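Local structure of nitrilotriacetate monooxygenase (Burkholderia pseudomallei, 3SDO) at residues G13-G18 with F58-A63; R45-E50 with A87-K92; S209-P214 with T430-L435. The protein probably acts as an FMN-dependent monooxygenase of the bacterial luciferase-like family, inserting oxygen into an organic substrate such as nitrilotriacetate. All blocks are in the same frame, centred on the assembly; numbering follows the deposited sequence.

Contact 1: residues G13-G18 with F58-A63; sequences GVLIQG and FIADSA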
ATOM      1  N   GLY A  13     -17.405   9.057   7.590  1.00 18.14           N
ATOM      2  CA  GLY A  13     -16.311   8.572   6.757  1.00 17.70           C
ATOM      3  C   GLY A  13     -16.775   8.592   5.315  1.00 17.76           C
ATOM      4  O   GLY A  13     -17.973   8.573   5.055  1.00 18.04           O
ATOM      5  N   VAL A  14     -15.842   8.592   4.371  1.00 17.58           N
ATOM      6  CA  VAL A  14     -16.207   8.481   2.954  1.00 17.93           C
ATOM      7  C   VAL A  14     -15.474   7.319   2.294  1.00 18.37           C
ATOM      8  O   VAL A  14     -14.230   7.224   2.333  1.00 17.73           O
ATOM      9  CB  VAL A  14     -16.008   9.829   2.185  1.00 17.14           C
ATOM     10  CG1 VAL A  14     -14.564  10.307   2.248  1.00 18.14           C
ATOM     11  CG2 VAL A  14     -16.470   9.717   0.781  1.00 16.54           C
ATOM     12  N   LEU A  15     -16.278   6.407   1.757  1.00 20.17           N
ATOM     13  CA  LEU A  15     -15.805   5.333   0.903  1.00 21.32           C
ATOM     14  C   LEU A  15     -15.447   5.945  -0.433  1.00 21.82           C
ATOM     15  O   LEU A  15     -16.328   6.437  -1.150  1.00 23.16           O
ATOM     16  CB  LEU A  15     -16.892   4.270   0.696  1.00 22.42           C
ATOM     17  CG  LEU A  15     -16.628   3.266  -0.460  1.00 24.85           C
ATOM     18  CD1 LEU A  15     -15.399   2.426  -0.127  1.00 24.55           C
ATOM     19  CD2 LEU A  15     -17.842   2.365  -0.808  1.00 28.46           C
ATOM     20  N   ILE A  16     -14.173   5.924  -0.804  1.00 21.82           N
ATOM     21  CA  ILE A  16     -13.813   6.420  -2.128  1.00 21.83           C
ATOM     22  C   ILE A  16     -13.602   5.223  -3.039  1.00 22.27           C
ATOM     23  O   ILE A  16     -12.501   4.685  -3.138  1.00 23.33           O
ATOM     24  CB  ILE A  16     -12.599   7.343  -2.084  1.00 21.94           C
ATOM     25  CG1 ILE A  16     -12.789   8.401  -0.995  1.00 21.65           C
ATOM     26  CG2 ILE A  16     -12.399   7.997  -3.428  1.00 21.93           C
ATOM     27  CD1 ILE A  16     -11.638   9.378  -0.893  1.00 20.39           C
ATOM     28  N   GLN A  17     -14.691   4.784  -3.669  1.00 22.12           N
ATOM     29  CA  GLN A  17     -14.688   3.637  -4.547  1.00 21.51           C
ATOM     30  C   GLN A  17     -14.483   4.117  -5.987  1.00 21.44           C
ATOM     31  O   GLN A  17     -15.326   3.907  -6.844  1.00 21.25           O
ATOM     32  CB  GLN A  17     -16.013   2.895  -4.416  1.00 22.22           C
ATOM     33  CG  GLN A  17     -16.043   1.492  -4.976  1.00 23.08           C
ATOM     34  CD  GLN A  17     -15.371   0.474  -4.069  1.00 25.43           C
ATOM     35  OE1 GLN A  17     -14.414   0.792  -3.372  1.00 25.41           O
ATOM     36  NE2 GLN A  17     -15.841  -0.777  -4.119  1.00 25.65           N
ATOM     37  N   GLY A  18     -13.336   4.748  -6.234  1.00 19.92           N
ATOM     38  CA  GLY A  18     -13.028   5.297  -7.536  1.00 19.62           C
ATOM     39  C   GLY A  18     -14.162   6.167  -8.015  1.00 18.62           C
ATOM     40  O   GLY A  18     -14.628   7.051  -7.290  1.00 18.22           O
ATOM     41  N   PHE A  58     -12.015   5.966   3.377  1.00 17.41           N
ATOM     42  CA  PHE A  58     -11.985   4.513   3.437  1.00 17.84           C
ATOM     43  C   PHE A  58     -11.785   3.945   2.019  1.00 18.01           C
ATOM     44  O   PHE A  58     -12.515   4.287   1.080  1.00 18.49           O
ATOM     45  CB  PHE A  58     -13.271   3.977   4.089  1.00 18.61           C
ATOM     46  CG  PHE A  58     -13.441   2.470   3.996  1.00 20.00           C
ATOM     47  CD1 PHE A  58     -12.396   1.616   4.294  1.00 24.39           C
ATOM     48  CD2 PHE A  58     -14.649   1.920   3.610  1.00 22.78           C
ATOM     49  CE1 PHE A  58     -12.545   0.224   4.196  1.00 24.99           C
ATOM     50  CE2 PHE A  58     -14.820   0.532   3.512  1.00 23.84           C
ATOM     51  CZ  PHE A  58     -13.772  -0.315   3.798  1.00 24.90           C
ATOM     52  N   ILE A  59     -10.746   3.130   1.887  1.00 17.33           N
ATOM     53  CA  ILE A  59     -10.379   2.441   0.661  1.00 17.61           C
ATOM     54  C   ILE A  59     -10.674   0.973   0.884  1.00 17.78           C
ATOM     55  O   ILE A  59      -9.950   0.289   1.620  1.00 18.13           O
ATOM     56  CB  ILE A  59      -8.895   2.648   0.312  1.00 16.83           C
ATOM     57  CG1 ILE A  59      -8.591   4.142   0.161  1.00 17.41           C
ATOM     58  CG2 ILE A  59      -8.522   1.930  -1.007  1.00 16.39           C
ATOM     59  CD1 ILE A  59      -9.447   4.848  -0.922  1.00 15.82           C
ATOM     60  N   ALA A  60     -11.787   0.532   0.299  1.00 17.80           N
ATOM     61  CA  ALA A  60     -12.189  -0.861   0.265  1.00 18.64           C
ATOM     62  C   ALA A  60     -11.271  -1.600  -0.704  1.00 18.48           C
ATOM     63  O   ALA A  60     -10.516  -0.982  -1.440  1.00 17.92           O
ATOM     64  CB  ALA A  60     -13.677  -0.997  -0.194  1.00 19.06           C
ATOM     65  N   ASP A  61     -11.331  -2.919  -0.702  1.00 19.25           N
ATOM     66  CA  ASP A  61     -10.405  -3.670  -1.531  1.00 20.58           C
ATOM     67  C   ASP A  61     -10.938  -5.009  -2.019  1.00 21.58           C
ATOM     68  O   ASP A  61     -11.902  -5.550  -1.452  1.00 23.83           O
ATOM     69  CB  ASP A  61      -9.110  -3.889  -0.759  1.00 20.05           C
ATOM     70  CG  ASP A  61      -7.927  -4.128  -1.669  1.00 20.73           C
ATOM     71  OD1 ASP A  61      -7.830  -3.424  -2.710  1.00 19.47           O
ATOM     72  OD2 ASP A  61      -7.111  -5.010  -1.334  1.00 17.49           O
ATOM     73  N   SER A  62     -10.306  -5.508  -3.076  1.00 21.41           N
ATOM     74  CA  SER A  62     -10.519  -6.852  -3.591  1.00 22.76           C
ATOM     75  C   SER A  62      -9.214  -7.387  -4.159  1.00 22.62           C
ATOM     76  O   SER A  62      -8.299  -6.620  -4.465  1.00 20.91           O
ATOM     77  CB  SER A  62     -11.599  -6.843  -4.681  1.00 23.38           C
ATOM     78  OG  SER A  62     -11.215  -6.007  -5.776  1.00 23.73           O
ATOM     79  N   ALA A  63      -9.129  -8.709  -4.300  1.00 22.83           N
ATOM     80  CA  ALA A  63      -7.934  -9.335  -4.860  1.00 23.14           C
ATOM     81  C   ALA A  63      -8.295 -10.506  -5.770  1.00 23.79           C
ATOM     82  O   ALA A  63      -7.620 -11.525  -5.763  1.00 24.40           O
ATOM     83  CB  ALA A  63      -7.000  -9.787  -3.747  1.00 22.82           C
TER
HETATM   84  O   HOH W   1     -12.405   1.897  -2.246  1.00 16.40           O
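Leu15 and Phe58 pair at the C-terminal ends of two neighbouring parallel strands of the TIM barrel, 11-15 and 56-59, the end where enzymes of this fold keep their active site. Two backbone hydrogen bonds bracket Leu15: Phe58 N gives to Val14 O at 2.8 Å, and Ile16 N gives to Phe58 O at 3.0 Å with a C=O...N angle of 163°. On the sheet face shared by Leu15 and Phe58, the leucine CG lies anti to its own nitrogen (chi1 166°), which brings CD1 to 3.8 Å from Phe58 CD2, meeting the ring obliquely. The same methyl lies 3.8 Å from Ala60 CB, the small side chain two residues after Phe58. Beyond the facing pair, Ile59 reaches back with CD1 to 4.2 Å from Ile16 CB, while it also packs on helix 79-88.

Past the strand ends a water takes over from direct pairing. It donates to Ile16 O at 2.9 Å and to Gln17 OE1 at 2.6 Å, and weakly accepts from Ala60 N; a bend at chi2 (78°) carries the glutamine amide over to it. Asp61, a predicted FMN ligand, follows at once and forms a salt bridge with Arg111 of the second subunit. The chemistry thus passes from apolar side chains to water-bridged polar groups, consistent with strands that open into a cofactor pocket.

Contact 2: residues R45-E50 with A87-K92; sequences RARRAE and AVLTSK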
ATOM      1  N   ARG A  45     -10.849  14.202  -4.280  1.00 17.00           N
ATOM      2  CA  ARG A  45     -11.933  13.729  -3.433  1.00 17.16           C
ATOM      3  C   ARG A  45     -11.539  13.649  -1.953  1.00 17.48           C
ATOM      4  O   ARG A  45     -12.318  14.045  -1.092  1.00 17.66           O
ATOM      5  CB  ARG A  45     -12.455  12.397  -3.926  1.00 16.68           C
ATOM      6  CG  ARG A  45     -12.998  12.412  -5.358  1.00 15.39           C
ATOM      7  CD  ARG A  45     -14.265  13.192  -5.503  1.00 15.71           C
ATOM      8  NE  ARG A  45     -14.044  14.634  -5.632  1.00 16.44           N
ATOM      9  CZ  ARG A  45     -15.002  15.552  -5.648  1.00 18.37           C
ATOM     10  NH1 ARG A  45     -14.679  16.841  -5.775  1.00 19.19           N
ATOM     11  NH2 ARG A  45     -16.278  15.199  -5.560  1.00 20.58           N
ATOM     12  N   ALA A  46     -10.340  13.160  -1.645  1.00 17.90           N
ATOM     13  CA  ALA A  46      -9.884  13.129  -0.251  1.00 18.01           C
ATOM     14  C   ALA A  46      -9.815  14.540   0.331  1.00 18.08           C
ATOM     15  O   ALA A  46     -10.242  14.759   1.468  1.00 17.84           O
ATOM     16  CB  ALA A  46      -8.519  12.396  -0.107  1.00 17.68           C
ATOM     17  N   ARG A  47      -9.314  15.496  -0.458  1.00 18.41           N
ATOM     18  CA  ARG A  47      -9.212  16.898  -0.003  1.00 18.56           C
ATOM     19  C   ARG A  47     -10.568  17.562   0.164  1.00 18.66           C
ATOM     20  O   ARG A  47     -10.794  18.283   1.117  1.00 18.50           O
ATOM     21  CB  ARG A  47      -8.334  17.717  -0.949  1.00 18.33           C
ATOM     22  CG  ARG A  47      -6.860  17.374  -0.779  1.00 18.85           C
ATOM     23  CD  ARG A  47      -6.023  18.103  -1.782  1.00 20.10           C
ATOM     24  NE  ARG A  47      -4.593  18.012  -1.492  1.00 19.95           N
ATOM     25  CZ  ARG A  47      -3.650  18.391  -2.343  1.00 25.09           C
ATOM     26  NH1 ARG A  47      -3.983  18.850  -3.560  1.00 26.22           N
ATOM     27  NH2 ARG A  47      -2.377  18.336  -1.983  1.00 25.68           N
ATOM     28  N   ARG A  48     -11.473  17.266  -0.754  1.00 19.04           N
ATOM     29  CA  ARG A  48     -12.853  17.743  -0.682  1.00 18.80           C
ATOM     30  C   ARG A  48     -13.498  17.285   0.620  1.00 18.18           C
ATOM     31  O   ARG A  48     -14.119  18.081   1.333  1.00 18.73           O
ATOM     32  CB  ARG A  48     -13.640  17.199  -1.877  1.00 18.89           C
ATOM     33  CG  ARG A  48     -14.947  17.899  -2.166  1.00 19.66           C
ATOM     34  CD  ARG A  48     -14.707  19.257  -2.778  1.00 23.47           C
ATOM     35  NE  ARG A  48     -15.876  19.759  -3.486  1.00 26.27           N
ATOM     36  CZ  ARG A  48     -16.837  20.511  -2.955  1.00 26.14           C
ATOM     37  NH1 ARG A  48     -16.803  20.893  -1.686  1.00 27.33           N
ATOM     38  NH2 ARG A  48     -17.823  20.914  -3.723  1.00 27.06           N
ATOM     39  N   ALA A  49     -13.352  16.002   0.934  1.00 17.35           N
ATOM     40  CA  ALA A  49     -13.889  15.462   2.178  1.00 16.86           C
ATOM     41  C   ALA A  49     -13.207  16.075   3.414  1.00 16.04           C
ATOM     42  O   ALA A  49     -13.880  16.481   4.362  1.00 14.79           O
ATOM     43  CB  ALA A  49     -13.772  13.921   2.194  1.00 15.47           C
ATOM     44  N   GLU A  50     -11.882  16.156   3.377  1.00 16.11           N
ATOM     45  CA  GLU A  50     -11.108  16.680   4.490  1.00 16.85           C
ATOM     46  C   GLU A  50     -11.496  18.132   4.785  1.00 17.92           C
ATOM     47  O   GLU A  50     -11.646  18.531   5.942  1.00 16.39           O
ATOM     48  CB  GLU A  50      -9.604  16.595   4.191  1.00 17.29           C
ATOM     49  CG  GLU A  50      -8.720  17.169   5.288  1.00 18.71           C
ATOM     50  CD  GLU A  50      -7.236  16.968   5.005  1.00 22.35           C
ATOM     51  OE1 GLU A  50      -6.715  17.603   4.055  1.00 21.20           O
ATOM     52  OE2 GLU A  50      -6.597  16.158   5.718  1.00 19.04           O
ATOM     53  N   ALA A  87      -1.701  10.370   2.251  1.00 15.75           N
ATOM     54  CA  ALA A  87      -1.321  10.885   3.581  1.00 16.83           C
ATOM     55  C   ALA A  87      -0.546  12.189   3.464  1.00 18.08           C
ATOM     56  O   ALA A  87      -0.761  13.149   4.197  1.00 18.69           O
ATOM     57  CB  ALA A  87      -0.455   9.853   4.301  1.00 15.76           C
ATOM     58  N   VAL A  88       0.344  12.206   2.481  1.00 18.55           N
ATOM     59  CA  VAL A  88       1.329  13.243   2.324  1.00 20.14           C
ATOM     60  C   VAL A  88       0.739  14.483   1.584  1.00 19.26           C
ATOM     61  O   VAL A  88       1.306  15.589   1.603  1.00 19.23           O
ATOM     62  CB  VAL A  88       2.562  12.525   1.641  1.00 21.60           C
ATOM     63  CG1 VAL A  88       2.978  13.183   0.380  1.00 22.49           C
ATOM     64  CG2 VAL A  88       3.639  12.262   2.669  1.00 24.45           C
ATOM     65  N   LEU A  89      -0.423  14.306   0.972  1.00 17.84           N
ATOM     66  CA  LEU A  89      -1.115  15.385   0.298  1.00 18.05           C
ATOM     67  C   LEU A  89      -2.331  15.843   1.097  1.00 17.79           C
ATOM     68  O   LEU A  89      -3.116  16.632   0.612  1.00 17.55           O
ATOM     69  CB  LEU A  89      -1.533  14.961  -1.126  1.00 18.04           C
ATOM     70  CG  LEU A  89      -0.371  14.562  -2.044  1.00 19.78           C
ATOM     71  CD1 LEU A  89      -0.858  13.995  -3.382  1.00 19.02           C
ATOM     72  CD2 LEU A  89       0.626  15.796  -2.290  1.00 18.52           C
ATOM     73  N   THR A  90      -2.473  15.344   2.321  1.00 17.45           N
ATOM     74  CA  THR A  90      -3.541  15.748   3.206  1.00 18.13           C
ATOM     75  C   THR A  90      -2.888  16.040   4.550  1.00 19.70           C
ATOM     76  O   THR A  90      -1.671  15.961   4.679  1.00 20.17           O
ATOM     77  CB  THR A  90      -4.633  14.647   3.334  1.00 17.45           C
ATOM     78  OG1 THR A  90      -4.055  13.397   3.775  1.00 16.89           O
ATOM     79  CG2 THR A  90      -5.378  14.437   2.004  1.00 17.11           C
ATOM     80  N   SER A  91      -3.681  16.368   5.557  1.00 20.97           N
ATOM     81  CA  SER A  91      -3.125  16.640   6.881  1.00 22.27           C
ATOM     82  C   SER A  91      -3.934  16.095   8.075  1.00 22.15           C
ATOM     83  O   SER A  91      -3.342  15.783   9.109  1.00 22.51           O
ATOM     84  CB  SER A  91      -2.892  18.147   7.035  1.00 22.89           C
ATOM     85  OG  SER A  91      -4.088  18.851   6.821  1.00 24.31           O
ATOM     86  N   LYS A  92      -5.256  15.990   7.957  1.00 21.55           N
ATOM     87  CA  LYS A  92      -6.102  15.623   9.112  1.00 21.32           C
ATOM     88  C   LYS A  92      -6.901  14.364   8.878  1.00 19.82           C
ATOM     89  O   LYS A  92      -7.170  13.610   9.822  1.00 19.36           O
ATOM     90  CB  LYS A  92      -7.166  16.693   9.407  1.00 22.63           C
ATOM     91  CG  LYS A  92      -6.720  18.029   9.826  1.00 27.43           C
ATOM     92  CD  LYS A  92      -7.958  18.887  10.274  1.00 28.98           C
ATOM     93  CE  LYS A  92      -8.477  18.465  11.684  1.00 32.06           C
ATOM     94  NZ  LYS A  92      -9.250  19.532  12.442  1.00 32.49           N
TER
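Glu50 and Arg47, one helical turn apart on helix 39-51, reach across to the loop that leaves helix 79-88, joining two of the outer helical elements of the TIM barrel. The tight part centres on the glutamate. With CG anti to the backbone N (chi1 178°) and the chain extended, its carboxylate is delivered to two successive amides: Ser91 N meets the syn lone pair of OE2 at 2.9 Å, and Lys92 N approaches the same oxygen from above the carboxylate plane at 2.6 Å. Ile93 N is a further donor to OE2, so one anionic oxygen collects three successive backbone N-H groups of the loop, a task for which a long acidic side chain is well suited. Beside it Thr90 sets CB 3.4 Å from OE2, while its hydroxyl turns to Leu86 O and Arg123.

Packing is looser between Ala46 CB and Thr90 CG2, 4.3 Å apart, and the solvent side belongs to Arg47, whose extended chain lies on the exposed side of the contact. Its aliphatic part gives the reach and its guanidinium the grip: edge-on, NE and NH2 both hold Leu89 O, lying 2.9 Å and 3.2 Å from it, with that oxygen close to the guanidinium plane.

Contact 3: residues S209-P214 with T430-L435; sequences SPQGQP and TLRDHL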
ATOM      1  N   SER A 209       2.682   5.000  16.739  1.00 16.54           N
ATOM      2  CA  SER A 209       2.317   6.312  16.191  1.00 16.73           C
ATOM      3  C   SER A 209       1.802   7.278  17.250  1.00 17.00           C
ATOM      4  O   SER A 209       1.676   6.921  18.423  1.00 17.27           O
ATOM      5  CB  SER A 209       1.222   6.138  15.126  1.00 16.25           C
ATOM      6  OG  SER A 209      -0.049   5.863  15.722  1.00 17.13           O
ATOM      7  N   PRO A 210       1.475   8.510  16.841  1.00 17.60           N
ATOM      8  CA  PRO A 210       0.872   9.397  17.813  1.00 18.16           C
ATOM      9  C   PRO A 210      -0.545   9.003  18.257  1.00 18.36           C
ATOM     10  O   PRO A 210      -1.052   9.604  19.192  1.00 18.97           O
ATOM     11  CB  PRO A 210       0.864  10.745  17.086  1.00 18.74           C
ATOM     12  CG  PRO A 210       2.042  10.651  16.142  1.00 17.36           C
ATOM     13  CD  PRO A 210       1.945   9.252  15.647  1.00 17.34           C
ATOM     14  N   GLN A 211      -1.176   7.994  17.641  1.00 17.50           N
ATOM     15  CA  GLN A 211      -2.455   7.483  18.186  1.00 17.34           C
ATOM     16  C   GLN A 211      -2.305   6.098  18.833  1.00 17.69           C
ATOM     17  O   GLN A 211      -3.293   5.470  19.233  1.00 18.56           O
ATOM     18  CB  GLN A 211      -3.543   7.474  17.127  1.00 16.38           C
ATOM     19  CG  GLN A 211      -3.290   6.549  15.947  1.00 16.21           C
ATOM     20  CD  GLN A 211      -4.466   6.463  15.009  1.00 15.27           C
ATOM     21  OE1 GLN A 211      -5.569   6.952  15.316  1.00 16.31           O
ATOM     22  NE2 GLN A 211      -4.255   5.827  13.864  1.00 10.15           N
ATOM     23  N   GLY A 212      -1.064   5.642  18.953  1.00 17.92           N
ATOM     24  CA  GLY A 212      -0.733   4.381  19.647  1.00 18.19           C
ATOM     25  C   GLY A 212      -0.663   3.216  18.685  1.00 18.14           C
ATOM     26  O   GLY A 212       0.408   2.632  18.460  1.00 18.97           O
ATOM     27  N   GLN A 213      -1.823   2.885  18.131  1.00 17.65           N
ATOM     28  CA  GLN A 213      -1.967   1.891  17.096  1.00 17.26           C
ATOM     29  C   GLN A 213      -3.040   2.344  16.113  1.00 17.19           C
ATOM     30  O   GLN A 213      -3.932   3.143  16.465  1.00 16.76           O
ATOM     31  CB  GLN A 213      -2.469   0.569  17.675  1.00 17.62           C
ATOM     32  CG  GLN A 213      -1.630  -0.045  18.770  1.00 18.90           C
ATOM     33  CD  GLN A 213      -2.169  -1.416  19.177  1.00 20.86           C
ATOM     34  OE1 GLN A 213      -3.298  -1.795  18.823  1.00 19.50           O
ATOM     35  NE2 GLN A 213      -1.359  -2.166  19.906  1.00 21.18           N
ATOM     36  N   PRO A 214      -3.007   1.788  14.894  1.00 16.23           N
ATOM     37  CA  PRO A 214      -4.057   2.095  13.953  1.00 16.38           C
ATOM     38  C   PRO A 214      -5.429   1.630  14.451  1.00 16.48           C
ATOM     39  O   PRO A 214      -5.517   0.673  15.229  1.00 16.41           O
ATOM     40  CB  PRO A 214      -3.646   1.322  12.697  1.00 16.43           C
ATOM     41  CG  PRO A 214      -2.210   1.072  12.827  1.00 16.16           C
ATOM     42  CD  PRO A 214      -1.911   1.007  14.279  1.00 16.92           C
ATOM     43  N   THR A 430      -5.188  13.128  15.437  1.00 25.40           N
ATOM     44  CA  THR A 430      -5.202  11.713  15.038  1.00 21.46           C
ATOM     45  C   THR A 430      -6.593  11.239  14.619  1.00 20.39           C
ATOM     46  O   THR A 430      -7.591  11.899  14.900  1.00 18.78           O
ATOM     47  CB  THR A 430      -4.729  10.832  16.213  1.00 21.30           C
ATOM     48  OG1 THR A 430      -5.674  10.920  17.276  1.00 17.17           O
ATOM     49  CG2 THR A 430      -3.309  11.256  16.753  1.00 19.66           C
ATOM     50  N   LEU A 431      -6.652  10.067  13.991  1.00 18.80           N
ATOM     51  CA  LEU A 431      -7.921   9.423  13.716  1.00 18.32           C
ATOM     52  C   LEU A 431      -8.706   9.114  15.008  1.00 17.59           C
ATOM     53  O   LEU A 431      -9.881   9.435  15.098  1.00 17.17           O
ATOM     54  CB  LEU A 431      -7.747   8.153  12.879  1.00 17.82           C
ATOM     55  CG  LEU A 431      -9.074   7.489  12.449  1.00 18.48           C
ATOM     56  CD1 LEU A 431     -10.067   8.539  11.896  1.00 16.47           C
ATOM     57  CD2 LEU A 431      -8.792   6.353  11.397  1.00 17.47           C
ATOM     58  N   ARG A 432      -8.052   8.534  16.009  1.00 18.06           N
ATOM     59  CA  ARG A 432      -8.681   8.373  17.342  1.00 18.78           C
ATOM     60  C   ARG A 432      -9.286   9.702  17.858  1.00 19.47           C
ATOM     61  O   ARG A 432     -10.454   9.743  18.261  1.00 19.81           O
ATOM     62  CB  ARG A 432      -7.701   7.763  18.346  1.00 18.50           C
ATOM     63  CG  ARG A 432      -7.401   6.285  18.029  1.00 18.64           C
ATOM     64  CD  ARG A 432      -6.526   5.594  19.088  1.00 19.43           C
ATOM     65  NE  ARG A 432      -6.112   4.314  18.546  1.00 18.53           N
ATOM     66  CZ  ARG A 432      -6.841   3.208  18.586  1.00 20.13           C
ATOM     67  NH1 ARG A 432      -7.993   3.185  19.224  1.00 20.19           N
ATOM     68  NH2 ARG A 432      -6.408   2.113  17.980  1.00 20.87           N
ATOM     69  N   ASP A 433      -8.510  10.782  17.816  1.00 20.37           N
ATOM     70  CA  ASP A 433      -9.007  12.108  18.222  1.00 21.08           C
ATOM     71  C   ASP A 433     -10.301  12.517  17.502  1.00 20.30           C
ATOM     72  O   ASP A 433     -11.256  13.014  18.136  1.00 19.04           O
ATOM     73  CB  ASP A 433      -7.989  13.203  17.917  1.00 22.05           C
ATOM     74  CG  ASP A 433      -6.751  13.162  18.788  1.00 25.79           C
ATOM     75  OD1 ASP A 433      -6.750  12.564  19.900  1.00 29.39           O
ATOM     76  OD2 ASP A 433      -5.754  13.786  18.335  1.00 28.42           O
ATOM     77  N   HIS A 434     -10.328  12.344  16.181  1.00 19.93           N
ATOM     78  CA  HIS A 434     -11.506  12.705  15.385  1.00 20.63           C
ATOM     79  C   HIS A 434     -12.718  11.915  15.843  1.00 20.01           C
ATOM     80  O   HIS A 434     -13.826  12.449  15.902  1.00 19.03           O
ATOM     81  CB  HIS A 434     -11.338  12.388  13.889  1.00 21.18           C
ATOM     82  CG  HIS A 434     -10.220  13.109  13.224  1.00 27.10           C
ATOM     83  ND1 HIS A 434      -9.676  14.278  13.724  1.00 31.99           N
ATOM     84  CD2 HIS A 434      -9.539  12.828  12.082  1.00 30.31           C
ATOM     85  CE1 HIS A 434      -8.687  14.664  12.934  1.00 33.63           C
ATOM     86  NE2 HIS A 434      -8.600  13.814  11.921  1.00 31.82           N
ATOM     87  N   LEU A 435     -12.512  10.622  16.088  1.00 19.47           N
ATOM     88  CA  LEU A 435     -13.607   9.717  16.422  1.00 19.24           C
ATOM     89  C   LEU A 435     -13.946   9.734  17.907  1.00 19.23           C
ATOM     90  O   LEU A 435     -14.889   9.070  18.319  1.00 19.52           O
ATOM     91  CB  LEU A 435     -13.299   8.275  15.968  1.00 19.04           C
ATOM     92  CG  LEU A 435     -13.044   8.070  14.462  1.00 19.03           C
ATOM     93  CD1 LEU A 435     -12.758   6.595  14.137  1.00 17.46           C
ATOM     94  CD2 LEU A 435     -14.219   8.628  13.611  1.00 18.08           C
TER
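A type I beta turn, Ser209 to Gly212, brings its third residue, Gln211, alongside the N-cap of helix 431-435, with Gln211 CA 5.9 Å from Thr430 CA. The turn is steadied from within by Ser209 OG, which accepts from Gln211 N in an ST turn, and Gly212, with positive phi (94°) and no CB, adopts a backbone shape that suits glycine.

Gln211 packs CB against Thr430 CB at 3.7 Å, and from there its extended chain lays OE1 3.0 Å from Arg432 N, almost in line with the amide C=O (172°). Its NE2 turns to Asp117 and Ala124 O, so both ends of the buried amide are bonded. Threonine suits the cap: Thr430 OG1 accepts from Asp433 N at 2.9 Å, Asp433 OD2 receives Thr430 N in return, completing a capping box, and the methyl CG2 rests 3.7 Å from Pro210 O.

Arg432 crosses Gln211 at about a right angle and grips Gln213 O side-on, from NE at 3.2 Å and NH2 at 3.1 Å; this oxygen lies near the guanidinium plane, though NH2 stands above the carbonyl plane. Asp234 is a distant, weak ionic partner. Threonine, aspartate and the glutamine amide satisfy three N-H groups at the helix start, those of Thr430, Arg432 and Asp433, while the arginine holds a loop carbonyl with two nitrogens, binding loop to helix with largely buried polar bonds.

How the contacts relate
From the N terminus, strand 11-15 leads into helix 39-51 and back to strand 56-59, and contact 1 closes this beta-alpha-beta crossover at its strand ends. Contact 2 starts inside that excursion, on the helix, and closes only after helix 79-88, so the two loops cross rather than nest. They meet physically where Val14 packs on Ala49, joining barrel wall to helical layer, and both touch the second subunit. Contact 3 follows in series, closing a far longer loop that brings the late helix 431-435 to the approach of strand 215-218. Contacts 2 and 3 touch through a probable hydrogen bond between Lys92 O and His434 NE2; contact 1 does not touch contact 3.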